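PDB 5LHJ: leucine aminopeptidase 2, chloroplastic from Streptomyces sp. BC16019, which probably acts as a manganese-dependent leucyl aminopeptidase of the M17 family, removing N-terminal residues from peptides, and serves in the maturation of bottromycin. Local coordinates for residues Val259-Thr264 with Asp370-Thr375. Residues are numbered along the deposited sequence; the frame is centred on the assembly and turned at random.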
# COMPACT_ATOMS: atom_id res chain seq x y z
N VAL A 259 -10.71 -30.52 -20.18
CA VAL A 259 -9.41 -30.20 -19.60
C VAL A 259 -9.68 -29.44 -18.31
O VAL A 259 -10.34 -28.40 -18.34
CB VAL A 259 -8.56 -29.34 -20.55
CG1 VAL A 259 -7.24 -28.94 -19.89
CG2 VAL A 259 -8.31 -30.08 -21.85
N GLY A 260 -9.16 -29.93 -17.18
CA GLY A 260 -9.40 -29.30 -15.88
C GLY A 260 -8.13 -28.91 -15.15
O GLY A 260 -7.27 -29.76 -14.91
N LYS A 261 -8.01 -27.63 -14.77
CA LYS A 261 -6.83 -27.13 -14.05
C LYS A 261 -6.78 -27.66 -12.62
O LYS A 261 -7.69 -27.40 -11.83
CB LYS A 261 -6.82 -25.59 -14.02
CG LYS A 261 -5.70 -24.94 -13.19
CD LYS A 261 -5.98 -23.45 -12.94
CE LYS A 261 -5.12 -22.94 -11.80
NZ LYS A 261 -5.30 -21.50 -11.56
N GLY A 262 -5.72 -28.41 -12.29
CA GLY A 262 -5.56 -29.02 -10.98
C GLY A 262 -4.40 -28.52 -10.14
O GLY A 262 -3.60 -29.32 -9.66
N VAL A 263 -4.32 -27.21 -9.92
CA VAL A 263 -3.27 -26.68 -9.04
C VAL A 263 -3.77 -26.84 -7.60
O VAL A 263 -4.64 -26.12 -7.16
CB VAL A 263 -2.87 -25.23 -9.38
CG1 VAL A 263 -1.79 -24.72 -8.42
CG2 VAL A 263 -2.35 -25.17 -10.81
N THR A 264 -3.21 -27.82 -6.89
CA THR A 264 -3.68 -28.19 -5.57
C THR A 264 -3.32 -27.19 -4.48
O THR A 264 -4.02 -27.11 -3.47
CB THR A 264 -3.21 -29.60 -5.18
OG1 THR A 264 -1.78 -29.65 -5.15
CG2 THR A 264 -3.74 -30.62 -6.19
N ASP A 370 -12.31 -26.55 -21.69
CA ASP A 370 -11.47 -26.43 -20.49
C ASP A 370 -12.22 -25.71 -19.39
O ASP A 370 -13.07 -24.85 -19.66
CB ASP A 370 -10.11 -25.81 -20.78
CG ASP A 370 -10.15 -24.32 -20.89
OD1 ASP A 370 -10.24 -23.63 -19.84
OD2 ASP A 370 -10.04 -23.83 -22.03
N VAL A 371 -11.92 -26.10 -18.15
CA VAL A 371 -12.53 -25.53 -16.95
C VAL A 371 -11.40 -25.21 -15.99
O VAL A 371 -10.57 -26.08 -15.68
CB VAL A 371 -13.50 -26.53 -16.27
CG1 VAL A 371 -14.26 -25.85 -15.14
CG2 VAL A 371 -14.49 -27.12 -17.27
N ALA A 372 -11.35 -23.96 -15.54
CA ALA A 372 -10.22 -23.51 -14.73
C ALA A 372 -10.59 -22.34 -13.85
O ALA A 372 -11.33 -21.45 -14.26
CB ALA A 372 -9.06 -23.15 -15.65
N THR A 373 -10.08 -22.35 -12.62
CA THR A 373 -10.11 -21.17 -11.74
C THR A 373 -8.92 -20.30 -12.16
O THR A 373 -7.84 -20.34 -11.55
CB THR A 373 -10.02 -21.59 -10.27
OG1 THR A 373 -8.90 -22.47 -10.09
CG2 THR A 373 -11.30 -22.32 -9.86
N LEU A 374 -9.11 -19.51 -13.21
CA LEU A 374 -7.97 -18.97 -13.93
C LEU A 374 -7.58 -17.56 -13.53
O LEU A 374 -6.41 -17.33 -13.24
CB LEU A 374 -8.17 -19.08 -15.45
CG LEU A 374 -6.89 -19.14 -16.29
CD1 LEU A 374 -6.06 -20.37 -15.94
CD2 LEU A 374 -7.23 -19.13 -17.77
N THR A 375 -8.52 -16.62 -13.49
CA THR A 375 -8.17 -15.20 -13.32
C THR A 375 -8.99 -14.51 -12.27
O THR A 375 -10.18 -14.77 -12.14
CB THR A 375 -8.32 -14.40 -14.63
OG1 THR A 375 -9.70 -14.31 -15.02
CG2 THR A 375 -7.51 -15.05 -15.73
O HOH W 1 -8.98 -24.87 -11.39
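Val259-Gly260 and Asp370-Val371 pair as parallel strands, joined by two backbone hydrogen bonds, Val371 N to Val259 O (2.8 Å) and Lys261 N to Val371 O (3.1 Å). Beyond these the chains diverge, and one water bridges the two backbones, donating to Lys261 O at 2.9 Å and accepting from Thr373 N at 3.0 Å. Further along, the side chain of Lys261 links the segments: with CG anti to its backbone N (chi1 175°) and the rest of the chain extended, it brings NZ within 2.8 Å of Thr373 O. That donor approaches from above the carbonyl plane, 36° out of it. Asp284 OD1 forms a salt bridge with Lys261 NZ and a hydrogen bond with OG1 of Thr373, the residue at the centre of an inverse gamma turn. Lys261, Asp284 and Glu345 bind the first manganese ion in this protein, although no metal is bound to this chain in the model; the turn thus holds two metal ligands. The Asp370 carboxylate is hydrogen-bonded to His460 and Trp458. Apolar contacts pair Lys261 CB with Ala372 CB (3.7 Å) and Val259 CB with Asp370 CB (3.9 Å). In the catalytic domain's central sheet, strand 255-263 lies between strands 306-316 and 367-372, with helix 345-358 packed against Val259 and helix 440-449 against Asp370 and Leu374.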